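Transcription termination factor FttA (Pyrococcus horikoshii, PDB 3AF6) probably terminates transcription genome-wide as a zinc-dependent ribonuclease that cuts nascent RNA at the exit channel of RNA polymerase and degrades the released transcript from its 5' end. Local coordinates at residues S150-I153 and Y154-Q158; P238-Q241 and Y242-E246. One frame throughout, in Å; residues are numbered along the deposited sequence.

Contact 1 of 2, residues S150-I153 and Y154-Q158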
loop_
_atom_site.group_PDB
_atom_site.type_symbol
_atom_site.label_atom_id
_atom_site.label_comp_id
_atom_site.label_asym_id
_atom_site.label_seq_id
_atom_site.Cartn_x
_atom_site.Cartn_y
_atom_site.Cartn_z
ATOM N N SER A 150 -13.431 0.732 10.252
ATOM C CA SER A 150 -12.371 1.676 9.910
ATOM C C SER A 150 -12.856 3.058 9.503
ATOM O O SER A 150 -13.574 3.207 8.512
ATOM C CB SER A 150 -11.516 1.100 8.772
ATOM O OG SER A 150 -10.789 2.115 8.091
ATOM N N GLN A 151 -12.453 4.071 10.261
ATOM C CA GLN A 151 -12.827 5.443 9.941
ATOM C C GLN A 151 -12.346 5.713 8.524
ATOM O O GLN A 151 -13.058 6.297 7.703
ATOM C CB GLN A 151 -12.146 6.431 10.902
ATOM C CG GLN A 151 -12.854 6.638 12.241
ATOM C CD GLN A 151 -11.938 6.433 13.453
ATOM O OE1 GLN A 151 -11.775 5.308 13.949
ATOM N NE2 GLN A 151 -11.332 7.520 13.931
ATOM N N THR A 152 -11.127 5.255 8.250
ATOM C CA THR A 152 -10.489 5.438 6.955
ATOM C C THR A 152 -11.295 4.905 5.786
ATOM O O THR A 152 -11.529 5.623 4.820
ATOM C CB THR A 152 -9.115 4.770 6.921
ATOM O OG1 THR A 152 -8.421 5.056 8.136
ATOM C CG2 THR A 152 -8.300 5.303 5.755
ATOM N N ILE A 153 -11.705 3.643 5.860
ATOM C CA ILE A 153 -12.475 3.042 4.775
ATOM C C ILE A 153 -13.814 3.747 4.600
ATOM O O ILE A 153 -14.273 3.968 3.477
ATOM C CB ILE A 153 -12.711 1.540 5.037
ATOM C CG1 ILE A 153 -11.385 0.785 4.874
ATOM C CG2 ILE A 153 -13.790 1.010 4.106
ATOM C CD1 ILE A 153 -11.397 -0.622 5.397
ATOM N N TYR A 154 -14.430 4.100 5.720
ATOM C CA TYR A 154 -15.710 4.784 5.704
ATOM C C TYR A 154 -15.539 6.146 5.052
ATOM O O TYR A 154 -16.357 6.560 4.225
ATOM C CB TYR A 154 -16.235 4.931 7.138
ATOM C CG TYR A 154 -17.412 5.875 7.309
ATOM C CD1 TYR A 154 -17.212 7.226 7.620
ATOM C CD2 TYR A 154 -18.726 5.411 7.194
ATOM C CE1 TYR A 154 -18.292 8.091 7.817
ATOM C CE2 TYR A 154 -19.813 6.265 7.387
ATOM C CZ TYR A 154 -19.592 7.603 7.701
ATOM O OH TYR A 154 -20.667 8.446 7.899
ATOM N N SER A 155 -14.464 6.837 5.416
ATOM C CA SER A 155 -14.204 8.152 4.853
ATOM C C SER A 155 -14.011 8.095 3.340
ATOM O O SER A 155 -14.596 8.885 2.602
ATOM C CB SER A 155 -12.975 8.773 5.500
ATOM O OG SER A 155 -12.817 10.100 5.038
ATOM N N ILE A 156 -13.188 7.165 2.876
ATOM C CA ILE A 156 -12.948 7.024 1.450
ATOM C C ILE A 156 -14.278 6.779 0.737
ATOM O O ILE A 156 -14.611 7.449 -0.243
ATOM C CB ILE A 156 -11.984 5.850 1.173
ATOM C CG1 ILE A 156 -10.614 6.157 1.778
ATOM C CG2 ILE A 156 -11.873 5.600 -0.315
ATOM C CD1 ILE A 156 -9.605 5.050 1.615
ATOM N N ARG A 157 -15.043 5.819 1.246
ATOM C CA ARG A 157 -16.336 5.481 0.661
ATOM C C ARG A 157 -17.215 6.726 0.595
ATOM O O ARG A 157 -17.922 6.954 -0.380
ATOM C CB ARG A 157 -17.010 4.389 1.495
ATOM C CG ARG A 157 -18.240 3.777 0.844
ATOM C CD ARG A 157 -18.285 2.262 1.063
ATOM N NE ARG A 157 -18.388 1.898 2.475
ATOM C CZ ARG A 157 -18.303 0.652 2.933
ATOM N NH1 ARG A 157 -18.108 -0.355 2.090
ATOM N NH2 ARG A 157 -18.411 0.409 4.235
ATOM N N GLN A 158 -17.148 7.533 1.647
ATOM C CA GLN A 158 -17.917 8.769 1.740
ATOM C C GLN A 158 -17.507 9.735 0.630
ATOM O O GLN A 158 -18.354 10.320 -0.043
ATOM C CB GLN A 158 -17.671 9.421 3.108
ATOM C CG GLN A 158 -18.483 10.682 3.379
ATOM C CD GLN A 158 -19.935 10.386 3.722
ATOM O OE1 GLN A 158 -20.668 9.788 2.930
ATOM N NE2 GLN A 158 -20.354 10.804 4.913
#
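Tyr-154, Ser-155, Ile-156 and Arg-157 donate their backbone N-H groups to the carbonyls of Ser-150, Gln-151, Thr-152 and Ile-153 respectively, four consecutive i to i+4 bonds that form the first turns of an alpha-helix. The shortest runs from Ser-155 N to Gln-151 O at 2.7 Å. The longest runs from Tyr-154 N to Ser-150 O at 3.1 Å. Ser-150 is the N-cap. Its OG accepts from Ile-153 N at 2.9 Å in an almost straight bond (171° at the hydrogen), so an amide that has no preceding helical carbonyl to pair with is satisfied. The serine torsion, with OG anti to the backbone N (chi1 160°), turns the hydroxyl over the helix end to make this possible. Further along, Ile-156 lays its side chain against the preceding turn, where its CD1 meets Thr-152 CG2 at 4.3 Å, a loose apolar touch between neighbours on one helix face. On another face, CB of Tyr-154 sits 3.5 Å from Ser-150 O, and the phenol leads away from the turn. Arg-157 likewise touches the turn through its CB, 3.4 Å from Ile-153 O; its chain then bends and NH2 reaches Glu-114, on strand 110-115, in a salt bridge. OE2 of Glu-464, on helix 462-471, is hydrogen-bonded to both Ser-150 OG and Thr-152 OG1, which ties the capped end to that helix. Ile-153 reaches Ala-471 there, and Thr-152, Ile-153 and Ile-156 also touch helix 282-301, so this start of helix 151-161 packs against two helices and is linked to a strand.

Contact 2 of 2, residues P238-Q241 and Y242-E246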
loop_
_atom_site.group_PDB
_atom_site.type_symbol
_atom_site.label_atom_id
_atom_site.label_comp_id
_atom_site.label_asym_id
_atom_site.label_seq_id
_atom_site.Cartn_x
_atom_site.Cartn_y
_atom_site.Cartn_z
ATOM N N PRO A 238 15.671 18.120 -14.860
ATOM C CA PRO A 238 15.100 18.712 -16.077
ATOM C C PRO A 238 13.973 17.889 -16.690
ATOM O O PRO A 238 12.910 18.414 -17.016
ATOM C CB PRO A 238 16.299 18.798 -17.016
ATOM C CG PRO A 238 17.458 18.930 -16.092
ATOM C CD PRO A 238 17.133 17.975 -14.981
ATOM N N GLU A 239 14.221 16.592 -16.849
ATOM C CA GLU A 239 13.249 15.684 -17.440
ATOM C C GLU A 239 11.958 15.600 -16.640
ATOM O O GLU A 239 10.875 15.550 -17.222
ATOM C CB GLU A 239 13.850 14.293 -17.573
ATOM C CG GLU A 239 14.405 13.765 -16.278
ATOM C CD GLU A 239 15.864 14.074 -16.116
ATOM O OE1 GLU A 239 16.659 13.119 -16.120
ATOM O OE2 GLU A 239 16.223 15.260 -15.992
ATOM N N PHE A 240 12.075 15.580 -15.313
ATOM C CA PHE A 240 10.903 15.508 -14.448
ATOM C C PHE A 240 10.134 16.833 -14.481
ATOM O O PHE A 240 8.902 16.825 -14.580
ATOM C CB PHE A 240 11.312 15.134 -13.017
ATOM C CG PHE A 240 10.148 14.874 -12.094
ATOM C CD1 PHE A 240 9.005 14.221 -12.549
ATOM C CD2 PHE A 240 10.199 15.267 -10.758
ATOM C CE1 PHE A 240 7.927 13.967 -11.683
ATOM C CE2 PHE A 240 9.131 15.018 -9.888
ATOM C CZ PHE A 240 7.995 14.369 -10.350
ATOM N N GLN A 241 10.839 17.964 -14.410
ATOM C CA GLN A 241 10.162 19.266 -14.493
ATOM C C GLN A 241 9.444 19.324 -15.844
ATOM O O GLN A 241 8.313 19.805 -15.950
ATOM C CB GLN A 241 11.155 20.439 -14.418
ATOM C CG GLN A 241 11.546 20.921 -13.015
ATOM C CD GLN A 241 10.382 21.567 -12.247
ATOM O OE1 GLN A 241 9.731 22.504 -12.735
ATOM N NE2 GLN A 241 10.132 21.076 -11.036
ATOM N N TYR A 242 10.099 18.819 -16.881
ATOM C CA TYR A 242 9.483 18.845 -18.199
ATOM C C TYR A 242 8.238 17.967 -18.276
ATOM O O TYR A 242 7.301 18.297 -18.990
ATOM C CB TYR A 242 10.492 18.441 -19.283
ATOM C CG TYR A 242 9.880 18.305 -20.660
ATOM C CD1 TYR A 242 9.352 17.081 -21.098
ATOM C CD2 TYR A 242 9.786 19.406 -21.514
ATOM C CE1 TYR A 242 8.749 16.966 -22.346
ATOM C CE2 TYR A 242 9.176 19.295 -22.764
ATOM C CZ TYR A 242 8.663 18.077 -23.173
ATOM O OH TYR A 242 8.071 17.972 -24.415
ATOM N N VAL A 243 8.218 16.858 -17.541
ATOM C CA VAL A 243 7.056 15.986 -17.567
ATOM C C VAL A 243 5.898 16.611 -16.770
ATOM O O VAL A 243 4.730 16.518 -17.170
ATOM C CB VAL A 243 7.401 14.572 -17.001
ATOM C CG1 VAL A 243 6.128 13.775 -16.748
ATOM C CG2 VAL A 243 8.289 13.823 -17.985
ATOM N N LEU A 244 6.217 17.252 -15.649
ATOM C CA LEU A 244 5.178 17.879 -14.842
ATOM C C LEU A 244 4.567 19.100 -15.532
ATOM O O LEU A 244 3.365 19.132 -15.781
ATOM C CB LEU A 244 5.727 18.282 -13.474
ATOM C CG LEU A 244 6.116 17.135 -12.537
ATOM C CD1 LEU A 244 6.657 17.701 -11.248
ATOM C CD2 LEU A 244 4.914 16.250 -12.257
ATOM N N ARG A 245 5.396 20.090 -15.854
ATOM C CA ARG A 245 4.924 21.318 -16.500
ATOM C C ARG A 245 4.149 21.110 -17.795
ATOM O O ARG A 245 3.218 21.862 -18.085
ATOM C CB ARG A 245 6.100 22.268 -16.762
ATOM C CG ARG A 245 6.740 22.810 -15.489
ATOM C CD ARG A 245 8.188 23.210 -15.728
ATOM N NE ARG A 245 8.467 24.611 -15.410
ATOM C CZ ARG A 245 7.907 25.647 -16.028
ATOM N NH1 ARG A 245 7.025 25.448 -16.998
ATOM N NH2 ARG A 245 8.246 26.883 -15.694
ATOM N N GLU A 246 4.525 20.111 -18.581
ATOM C CA GLU A 246 3.820 19.871 -19.835
ATOM C C GLU A 246 2.617 18.953 -19.617
ATOM O O GLU A 246 1.854 18.688 -20.544
ATOM C CB GLU A 246 4.743 19.228 -20.880
ATOM C CG GLU A 246 6.019 19.986 -21.203
ATOM C CD GLU A 246 5.766 21.376 -21.745
ATOM O OE1 GLU A 246 4.928 21.512 -22.658
ATOM O OE2 GLU A 246 6.418 22.328 -21.266
#
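Gln-241, Phe-240 and Leu-244 carry this contact, which spans the two turns of the short helix 238-245. Phe-240 and Leu-244, one turn apart, pack against each other on the buried side. Leu-244 brings CD1 over one face of the phenyl ring, 3.9 Å from its centroid and 19° off the normal, a CH-pi approach displaced toward the rim; CD1 is closest to CZ at 3.7 Å. The leucine CG also stands over that face, 3.7 Å from Phe-240 CE1, with CD2 further out beyond the rim. The ring stands out from the helix, leaning only slightly toward the next turn, and the leucine, its CG beside the backbone N (chi1 -68°), reaches back over it. The backbone joins the same two residues, since Leu-244 N donates to Phe-240 O at 2.9 Å; Val-243 N also makes a weak bond to that oxygen, besides its bond to Glu-239 O.

Gln-241 behaves differently. Its bent chain curls up so that OE1 lies near the guanidinium plane of Arg-245, at its edge, 3.4 Å from CD, while the amide and guanidinium planes stand 79° apart. Its other amide atom, NE2, is hydrogen-bonded to Phe-235 O, which helps to hold the amide's rotation, with OE1 beside the CD methylene and the NE edge of Arg-245. Arg-245 N bonds to Gln-241 O at 2.9 Å.

The helix is therefore two-sided. Its hydrocarbon side packs against loop residues, Phe-240 on Leu-194 and Val-243 on Leu-249, whereas the Gln-241 and Arg-245 side is polar, and the carbonyl of the amide would probably interact favourably, though weakly, with the positive charge.

Contact 1 comes first along the chain and closes before contact 2 opens; their centres lie 34 Å apart, their nearest atoms about 23 Å apart, and they do not touch. They belong to different modules. Helix 151-161 is in the archaeal CPSF-KH region, and the helix that contact 1 starts packs against helix 282-301 of the metallo-beta-lactamase part and helix 462-471 of the beta-CASP part, at a junction of three regions. Helix 238-245 stays within the metallo-beta-lactamase part, on the connection between neighbouring parallel strands 213-216 and 251-253 of its mixed sheet. One contact thus lies where regions meet, the other within a single region, toward its surface; neither lies at the zinc site.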